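Side-chain contacts in importin subunit beta-1 (Saccharomyces cerevisiae, PDB 5OWU), which carries cargo into the nucleus through its association with importin alpha, which recognises the classical nuclear localization signal: residues K137-N142 / L156-Y161; Q376-D381 / P414-L419; M391-I396 / Y407-A412. All blocks are in the same frame, centred on the assembly; numbering follows the deposited sequence.

Contact 1. Residues K137-N142 / L156-Y161; sequences KIMVDN and LLALGY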
loop_
_atom_site.group_PDB
_atom_site.type_symbol
_atom_site.label_atom_id
_atom_site.label_comp_id
_atom_site.label_asym_id
_atom_site.label_seq_id
_atom_site.Cartn_x
_atom_site.Cartn_y
_atom_site.Cartn_z
ATOM N N LYS A 137 -3.759 -22.066 -31.561
ATOM C CA LYS A 137 -2.984 -22.727 -32.602
ATOM C C LYS A 137 -2.106 -21.721 -33.336
ATOM O O LYS A 137 -0.932 -21.997 -33.622
ATOM C CB LYS A 137 -3.932 -23.440 -33.566
ATOM C CG LYS A 137 -3.277 -24.491 -34.450
ATOM C CD LYS A 137 -2.942 -23.942 -35.824
ATOM C CE LYS A 137 -2.629 -25.060 -36.808
ATOM N NZ LYS A 137 -1.469 -25.874 -36.380
ATOM N N ILE A 138 -2.644 -20.531 -33.621
ATOM C CA ILE A 138 -1.837 -19.508 -34.284
ATOM C C ILE A 138 -0.677 -19.079 -33.388
ATOM O O ILE A 138 0.442 -18.864 -33.863
ATOM C CB ILE A 138 -2.707 -18.302 -34.699
ATOM C CG1 ILE A 138 -3.658 -18.691 -35.835
ATOM C CG2 ILE A 138 -1.831 -17.139 -35.147
ATOM C CD1 ILE A 138 -4.678 -17.604 -36.237
ATOM N N MET A 139 -0.923 -18.937 -32.083
ATOM C CA MET A 139 0.132 -18.495 -31.177
ATOM C C MET A 139 1.226 -19.550 -31.070
ATOM O O MET A 139 2.414 -19.223 -31.131
ATOM C CB MET A 139 -0.443 -18.182 -29.791
ATOM C CG MET A 139 -1.411 -16.977 -29.726
ATOM S SD MET A 139 -0.679 -15.357 -30.050
ATOM C CE MET A 139 -1.074 -15.154 -31.784
ATOM N N VAL A 140 0.846 -20.823 -30.923
ATOM C CA VAL A 140 1.842 -21.888 -30.836
ATOM C C VAL A 140 2.667 -21.935 -32.113
ATOM O O VAL A 140 3.899 -22.028 -32.072
ATOM C CB VAL A 140 1.164 -23.237 -30.542
ATOM C CG1 VAL A 140 2.159 -24.407 -30.698
ATOM C CG2 VAL A 140 0.578 -23.222 -29.146
ATOM N N ASP A 141 2.005 -21.865 -33.273
ATOM C CA ASP A 141 2.757 -21.870 -34.523
ATOM C C ASP A 141 3.636 -20.629 -34.656
ATOM O O ASP A 141 4.741 -20.715 -35.201
ATOM C CB ASP A 141 1.807 -21.987 -35.718
ATOM C CG ASP A 141 1.119 -23.336 -35.785
ATOM O OD1 ASP A 141 1.633 -24.306 -35.187
ATOM O OD2 ASP A 141 0.067 -23.427 -36.447
ATOM N N ASN A 142 3.185 -19.486 -34.133
ATOM C CA ASN A 142 3.879 -18.211 -34.320
ATOM C C ASN A 142 5.169 -18.096 -33.514
ATOM O O ASN A 142 6.038 -17.297 -33.876
ATOM C CB ASN A 142 2.963 -17.045 -33.934
ATOM C CG ASN A 142 2.065 -16.609 -35.067
ATOM O OD1 ASN A 142 1.956 -17.295 -36.075
ATOM N ND2 ASN A 142 1.427 -15.454 -34.911
ATOM N N LEU A 156 4.241 -13.168 -28.440
ATOM C CA LEU A 156 4.535 -13.265 -27.014
ATOM C C LEU A 156 3.988 -12.061 -26.251
ATOM O O LEU A 156 3.463 -12.209 -25.141
ATOM C CB LEU A 156 6.044 -13.408 -26.795
ATOM C CG LEU A 156 6.630 -14.732 -27.306
ATOM C CD1 LEU A 156 8.140 -14.692 -27.380
ATOM C CD2 LEU A 156 6.186 -15.877 -26.418
ATOM N N LEU A 157 4.096 -10.862 -26.827
ATOM C CA LEU A 157 3.444 -9.699 -26.230
ATOM C C LEU A 157 1.952 -9.938 -26.063
ATOM O O LEU A 157 1.384 -9.675 -24.995
ATOM C CB LEU A 157 3.666 -8.454 -27.090
ATOM C CG LEU A 157 5.084 -7.897 -27.179
ATOM C CD1 LEU A 157 5.056 -6.610 -27.978
ATOM C CD2 LEU A 157 5.683 -7.667 -25.798
ATOM N N ALA A 158 1.296 -10.422 -27.120
ATOM C CA ALA A 158 -0.141 -10.671 -27.037
ATOM C C ALA A 158 -0.471 -11.653 -25.919
ATOM O O ALA A 158 -1.437 -11.452 -25.176
ATOM C CB ALA A 158 -0.664 -11.184 -28.379
ATOM N N LEU A 159 0.320 -12.721 -25.775
ATOM C CA LEU A 159 0.061 -13.678 -24.701
ATOM C C LEU A 159 0.240 -13.027 -23.329
ATOM O O LEU A 159 -0.579 -13.231 -22.414
ATOM C CB LEU A 159 0.977 -14.891 -24.866
ATOM C CG LEU A 159 0.649 -15.728 -26.112
ATOM C CD1 LEU A 159 1.833 -16.559 -26.526
ATOM C CD2 LEU A 159 -0.561 -16.615 -25.851
ATOM N N GLY A 160 1.283 -12.213 -23.179
ATOM C CA GLY A 160 1.446 -11.464 -21.943
ATOM C C GLY A 160 0.239 -10.603 -21.628
ATOM O O GLY A 160 -0.305 -10.659 -20.525
ATOM N N TYR A 161 -0.199 -9.798 -22.602
ATOM C CA TYR A 161 -1.343 -8.913 -22.394
ATOM C C TYR A 161 -2.592 -9.706 -22.063
ATOM O O TYR A 161 -3.406 -9.289 -21.240
ATOM C CB TYR A 161 -1.584 -8.068 -23.644
ATOM C CG TYR A 161 -0.609 -6.931 -23.842
ATOM C CD1 TYR A 161 -0.411 -5.974 -22.853
ATOM C CD2 TYR A 161 0.081 -6.788 -25.038
ATOM C CE1 TYR A 161 0.468 -4.922 -23.042
ATOM C CE2 TYR A 161 0.960 -5.739 -25.235
ATOM C CZ TYR A 161 1.146 -4.810 -24.237
ATOM O OH TYR A 161 2.027 -3.777 -24.440
#
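Met-139 leans from helix 133-142 onto Ala-158 and Leu-159 of helix 149-165, and its atoms can be followed outward one by one. The CB points toward the second helix and already lies 4.2 Å from Leu-159 CD2. One bond further, CG makes the closest side-chain approach of the pair, 4.0 Å from the same methyl. SD then sits 4.2 Å from Leu-159 CG while standing 4.5 Å from Ala-158 CB, a looser touch. With bends at chi2 (-67°) and chi3 (97°), CE turns away from Leu-159 and ends 5.2 Å from Ala-158 CB, beyond contact. The two longer side chains run antiparallel alongside one another. All three touching residues are buried, and the contact is wholly apolar. Outside this pair of segments, Leu-159 packs on Ala-183 of helix 177-188 and Ala-158 on Ala-116 of helix 109-126, while Met-139 also meets Ser-155, one turn before Leu-159. Since both segments belong to HEAT 4, with a short connection between their helices, this is the interior of a HEAT repeat, where apolar side chains of the two hairpin helices pack together.

Contact 2. Residues Q376-D381 / P414-L419; sequences QNITAD and PSILNL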
loop_
_atom_site.group_PDB
_atom_site.type_symbol
_atom_site.label_atom_id
_atom_site.label_comp_id
_atom_site.label_asym_id
_atom_site.label_seq_id
_atom_site.Cartn_x
_atom_site.Cartn_y
_atom_site.Cartn_z
ATOM N N GLN A 376 34.486 -7.728 13.006
ATOM C CA GLN A 376 35.597 -7.601 12.072
ATOM C C GLN A 376 35.682 -6.204 11.467
ATOM O O GLN A 376 36.775 -5.764 11.096
ATOM C CB GLN A 376 35.473 -8.642 10.956
ATOM C CG GLN A 376 36.793 -9.266 10.544
ATOM C CD GLN A 376 37.373 -10.157 11.629
ATOM O OE1 GLN A 376 36.791 -11.187 11.983
ATOM N NE2 GLN A 376 38.517 -9.758 12.175
ATOM N N ASN A 377 34.559 -5.484 11.362
ATOM C CA ASN A 377 34.531 -4.287 10.528
ATOM C C ASN A 377 34.231 -2.979 11.251
ATOM O O ASN A 377 34.456 -1.914 10.666
ATOM C CB ASN A 377 33.520 -4.477 9.389
ATOM C CG ASN A 377 33.995 -5.492 8.374
ATOM O OD1 ASN A 377 34.850 -5.193 7.543
ATOM N ND2 ASN A 377 33.465 -6.706 8.451
ATOM N N ILE A 378 33.767 -3.003 12.499
ATOM C CA ILE A 378 33.333 -1.752 13.107
ATOM C C ILE A 378 34.509 -0.814 13.384
ATOM O O ILE A 378 34.303 0.401 13.509
ATOM C CB ILE A 378 32.512 -2.055 14.374
ATOM C CG1 ILE A 378 31.784 -0.806 14.854
ATOM C CG2 ILE A 378 33.393 -2.627 15.474
ATOM C CD1 ILE A 378 30.549 -1.120 15.636
ATOM N N THR A 379 35.740 -1.337 13.451
ATOM C CA THR A 379 36.944 -0.529 13.631
ATOM C C THR A 379 37.849 -0.544 12.402
ATOM O O THR A 379 39.011 -0.138 12.493
ATOM C CB THR A 379 37.740 -0.996 14.852
ATOM O OG1 THR A 379 38.064 -2.384 14.715
ATOM C CG2 THR A 379 36.953 -0.771 16.132
ATOM N N ALA A 380 37.344 -0.995 11.256
ATOM C CA ALA A 380 38.149 -1.043 10.044
ATOM C C ALA A 380 38.556 0.361 9.600
ATOM O O ALA A 380 37.952 1.366 9.981
ATOM C CB ALA A 380 37.385 -1.725 8.908
ATOM N N ASP A 381 39.588 0.412 8.755
ATOM C CA ASP A 381 40.098 1.684 8.254
ATOM C C ASP A 381 39.236 2.257 7.138
ATOM O O ASP A 381 39.207 3.480 6.954
ATOM C CB ASP A 381 41.533 1.514 7.749
ATOM C CG ASP A 381 42.520 1.272 8.868
ATOM O OD1 ASP A 381 42.382 1.917 9.928
ATOM O OD2 ASP A 381 43.430 0.437 8.687
ATOM N N PRO A 414 29.192 1.151 23.360
ATOM C CA PRO A 414 30.323 2.097 23.340
ATOM C C PRO A 414 30.894 2.325 21.947
ATOM O O PRO A 414 31.051 3.480 21.529
ATOM C CB PRO A 414 31.334 1.448 24.296
ATOM C CG PRO A 414 30.487 0.643 25.237
ATOM C CD PRO A 414 29.338 0.129 24.412
ATOM N N SER A 415 31.198 1.256 21.205
ATOM C CA SER A 415 31.745 1.425 19.860
ATOM C C SER A 415 30.758 2.135 18.929
ATOM O O SER A 415 31.163 2.932 18.065
ATOM C CB SER A 415 32.136 0.065 19.287
ATOM O OG SER A 415 31.016 -0.798 19.219
ATOM N N ILE A 416 29.459 1.859 19.085
ATOM C CA ILE A 416 28.463 2.486 18.217
ATOM C C ILE A 416 28.369 3.977 18.511
ATOM O O ILE A 416 28.355 4.808 17.594
ATOM C CB ILE A 416 27.098 1.790 18.366
ATOM C CG1 ILE A 416 27.153 0.399 17.741
ATOM C CG2 ILE A 416 25.981 2.609 17.699
ATOM C CD1 ILE A 416 25.928 -0.459 18.031
ATOM N N LEU A 417 28.296 4.340 19.795
ATOM C CA LEU A 417 28.279 5.749 20.164
ATOM C C LEU A 417 29.550 6.443 19.701
ATOM O O LEU A 417 29.522 7.618 19.324
ATOM C CB LEU A 417 28.115 5.900 21.676
ATOM C CG LEU A 417 26.791 5.457 22.296
ATOM C CD1 LEU A 417 26.862 5.549 23.814
ATOM C CD2 LEU A 417 25.643 6.299 21.765
ATOM N N ASN A 418 30.682 5.735 19.732
ATOM C CA ASN A 418 31.921 6.334 19.252
ATOM C C ASN A 418 31.838 6.625 17.762
ATOM O O ASN A 418 32.376 7.636 17.293
ATOM C CB ASN A 418 33.110 5.421 19.554
ATOM C CG ASN A 418 34.415 5.971 19.012
ATOM O OD1 ASN A 418 34.882 7.023 19.446
ATOM N ND2 ASN A 418 35.011 5.261 18.062
ATOM N N LEU A 419 31.152 5.766 17.001
ATOM C CA LEU A 419 31.027 6.039 15.571
ATOM C C LEU A 419 30.208 7.286 15.255
ATOM O O LEU A 419 30.222 7.732 14.104
ATOM C CB LEU A 419 30.414 4.847 14.841
ATOM C CG LEU A 419 31.337 3.650 14.624
ATOM C CD1 LEU A 419 30.571 2.552 13.931
ATOM C CD2 LEU A 419 32.566 4.018 13.808
#
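Ile-378 and Leu-419 meet with their side chains crossing at a slant. Ile-378 sends CG1 opposite its own backbone N (chi1 -167°), which carries the ethyl arm across the gap, and CG1 comes to 3.7 Å from Leu-419 CD1. The tip of the arm, CD1, stays 4.0 Å from that same methyl. Leu-419 CD2 takes another path and approaches the backbone, 4.0 Å from Ile-378 O. These residues belong to successive units, HEAT 9 and HEAT 10, so the contact joins neighbouring repeats of the solenoid, linking the region of helix 367-377 to that of helix 402-418. Ile-378 is carried by a type I beta turn from Asn-377 to Ala-380, closed by Ala-380 N to Asn-377 O at 3.1 Å. Two further side chains flank its tip: Ser-415 OG lies 3.6 Å from Ile-378 CD1 in van der Waals contact, and the hydroxyl's hydrogen bond goes to Ala-412 O. Ile-416 CG1 stands 4.3 Å from Ile-378 CD1, at the margin of contact. Helix 383-395 packs against both main partners: Ile-378 touches Ala-389 and Leu-419 touches Val-390.

Contact 3. Residues M391-I396 / Y407-A412; sequences MAFGSI and YYVHQA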
loop_
_atom_site.group_PDB
_atom_site.type_symbol
_atom_site.label_atom_id
_atom_site.label_comp_id
_atom_site.label_asym_id
_atom_site.label_seq_id
_atom_site.Cartn_x
_atom_site.Cartn_y
_atom_site.Cartn_z
ATOM N N MET A 391 25.327 -0.885 9.817
ATOM C CA MET A 391 24.149 -1.297 9.060
ATOM C C MET A 391 23.723 -2.711 9.443
ATOM O O MET A 391 22.533 -2.980 9.660
ATOM C CB MET A 391 24.428 -1.211 7.555
ATOM C CG MET A 391 23.237 -1.615 6.678
ATOM S SD MET A 391 21.784 -0.555 6.921
ATOM C CE MET A 391 20.537 -1.574 6.148
ATOM N N ALA A 392 24.686 -3.633 9.529
ATOM C CA ALA A 392 24.369 -5.013 9.881
ATOM C C ALA A 392 23.843 -5.105 11.311
ATOM O O ALA A 392 22.818 -5.764 11.581
ATOM C CB ALA A 392 25.613 -5.890 9.690
ATOM N N PHE A 393 24.513 -4.420 12.244
ATOM C CA PHE A 393 24.074 -4.493 13.630
ATOM C C PHE A 393 22.650 -3.977 13.768
ATOM O O PHE A 393 21.795 -4.634 14.370
ATOM C CB PHE A 393 25.014 -3.709 14.541
ATOM C CG PHE A 393 24.786 -3.992 15.993
ATOM C CD1 PHE A 393 23.853 -3.274 16.708
ATOM C CD2 PHE A 393 25.486 -4.997 16.633
ATOM C CE1 PHE A 393 23.633 -3.541 18.048
ATOM C CE2 PHE A 393 25.268 -5.272 17.961
ATOM C CZ PHE A 393 24.342 -4.544 18.672
ATOM N N GLY A 394 22.373 -2.804 13.200
ATOM C CA GLY A 394 21.022 -2.280 13.251
ATOM C C GLY A 394 20.029 -3.199 12.572
ATOM O O GLY A 394 18.881 -3.313 13.010
ATOM N N SER A 395 20.463 -3.886 11.515
ATOM C CA SER A 395 19.581 -4.778 10.772
ATOM C C SER A 395 19.232 -6.059 11.521
ATOM O O SER A 395 18.314 -6.759 11.080
ATOM C CB SER A 395 20.207 -5.147 9.427
ATOM O OG SER A 395 20.185 -4.048 8.537
ATOM N N ILE A 396 19.923 -6.404 12.611
ATOM C CA ILE A 396 19.516 -7.589 13.379
ATOM C C ILE A 396 18.816 -7.226 14.696
ATOM O O ILE A 396 18.660 -8.085 15.562
ATOM C CB ILE A 396 20.695 -8.549 13.629
ATOM C CG1 ILE A 396 21.813 -7.880 14.433
ATOM C CG2 ILE A 396 21.222 -9.087 12.301
ATOM C CD1 ILE A 396 22.808 -8.867 15.034
ATOM N N TYR A 407 22.196 -8.394 25.535
ATOM C CA TYR A 407 23.606 -8.682 25.770
ATOM C C TYR A 407 24.484 -7.972 24.747
ATOM O O TYR A 407 25.451 -7.280 25.106
ATOM C CB TYR A 407 23.853 -10.194 25.742
ATOM C CG TYR A 407 25.299 -10.534 25.988
ATOM C CD1 TYR A 407 25.809 -10.594 27.284
ATOM C CD2 TYR A 407 26.169 -10.765 24.929
ATOM C CE1 TYR A 407 27.144 -10.891 27.516
ATOM C CE2 TYR A 407 27.509 -11.061 25.154
ATOM C CZ TYR A 407 27.990 -11.124 26.449
ATOM O OH TYR A 407 29.326 -11.419 26.680
ATOM N N TYR A 408 24.158 -8.110 23.459
ATOM C CA TYR A 408 25.058 -7.567 22.444
ATOM C C TYR A 408 24.914 -6.062 22.253
ATOM O O TYR A 408 25.876 -5.408 21.838
ATOM C CB TYR A 408 24.861 -8.322 21.129
ATOM C CG TYR A 408 25.444 -9.712 21.247
ATOM C CD1 TYR A 408 26.813 -9.892 21.414
ATOM C CD2 TYR A 408 24.630 -10.836 21.249
ATOM C CE1 TYR A 408 27.357 -11.156 21.551
ATOM C CE2 TYR A 408 25.165 -12.105 21.392
ATOM C CZ TYR A 408 26.527 -12.259 21.540
ATOM O OH TYR A 408 27.070 -13.516 21.680
ATOM N N VAL A 409 23.760 -5.488 22.577
ATOM C CA VAL A 409 23.662 -4.034 22.630
ATOM C C VAL A 409 24.548 -3.499 23.739
ATOM O O VAL A 409 25.320 -2.555 23.540
ATOM C CB VAL A 409 22.197 -3.600 22.813
ATOM C CG1 VAL A 409 22.115 -2.138 23.256
ATOM C CG2 VAL A 409 21.424 -3.814 21.520
ATOM N N HIS A 410 24.454 -4.093 24.929
ATOM C CA HIS A 410 25.347 -3.681 26.006
ATOM C C HIS A 410 26.807 -3.763 25.567
ATOM O O HIS A 410 27.594 -2.846 25.824
ATOM C CB HIS A 410 25.117 -4.546 27.248
ATOM C CG HIS A 410 25.862 -4.068 28.454
ATOM N ND1 HIS A 410 27.176 -4.406 28.700
ATOM C CD2 HIS A 410 25.483 -3.263 29.474
ATOM C CE1 HIS A 410 27.571 -3.835 29.825
ATOM N NE2 HIS A 410 26.562 -3.138 30.316
ATOM N N GLN A 411 27.184 -4.846 24.884
ATOM C CA GLN A 411 28.581 -5.007 24.483
ATOM C C GLN A 411 28.996 -3.972 23.438
ATOM O O GLN A 411 30.115 -3.448 23.485
ATOM C CB GLN A 411 28.804 -6.428 23.953
ATOM C CG GLN A 411 30.151 -6.666 23.290
ATOM C CD GLN A 411 30.344 -8.118 22.895
ATOM O OE1 GLN A 411 30.105 -8.504 21.746
ATOM N NE2 GLN A 411 30.772 -8.936 23.850
ATOM N N ALA A 412 28.115 -3.659 22.488
ATOM C CA ALA A 412 28.495 -2.874 21.318
ATOM C C ALA A 412 28.208 -1.384 21.453
ATOM O O ALA A 412 28.706 -0.597 20.637
ATOM C CB ALA A 412 27.769 -3.403 20.077
#
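Helix segments 391-395 and 407-412 run nearly antiparallel, with 151° between their N-to-C directions and 12.2 Å between their axes at closest approach. The nearest alpha carbons, those of Phe-393 and Ala-412, are 9.0 Å apart. At this spacing the contact is made by a side chain, Phe-393, which spans the gap. Its ring is swung away from the backbone N (chi1 -167°) and thrust outward, so that the far end of the ring, CE1, CZ and CE2, makes the contact. CZ lies 3.6 Å from Tyr-408 O, which approaches the ring edge near its plane. That carbonyl also accepts the helical bond from Ala-412 N, so the ring comes up beside an oxygen already engaged in the backbone. Val-409 brings its CA to the same edge, and its CG2 stands 4.1 Å from Phe-393 CE1, the two side chains lying roughly perpendicular. Ala-412 CB meets CE2 at 3.8 Å, obliquely to the ring. Of the Tyr-408 side chain only CB comes near, 4.4 Å from Phe-393 CE2, since its end leads away. Within 391-396, Met-391 O is gripped twice by Ser-395, by N at 2.9 Å and by OG at 2.8 Å, from opposite faces of the carbonyl plane. The hydroxyl sits above that plane, with a C=O...donor angle of 144°, and OG is also hydrogen-bonded to Gln-356 NE2. The contact therefore joins the last turn of helix 383-395, in HEAT 9, to helix 402-418 of HEAT 10. Phe-393 also packs on Val-374 of helix 367-377, where Tyr-408 touches Leu-371, while helix 425-442 supplies Ile-438 against Val-409 and Arg-437, whose NE bonds to Gly-394 O.

How the contacts relate
From the N terminus, contact 1 comes first, closing a loop of 13 intervening residues, seven of them helical, within a single repeat, HEAT 4. It stands alone: its centre is about 57 Å from that of contact 2 and about 53 Å from that of contact 3. Contact 2 then opens at 376-381 and closes at 414-419. Within that interval contact 3 both opens, at 391-396, and closes, at 407-412, so the two nest without crossing. Both end on helix 402-418, tying HEAT 10 to successive helices of HEAT 9. Their centres are about 11 Å apart, and they join directly where Ile-416 CD1 packs 3.7 Å from Phe-393 CD1.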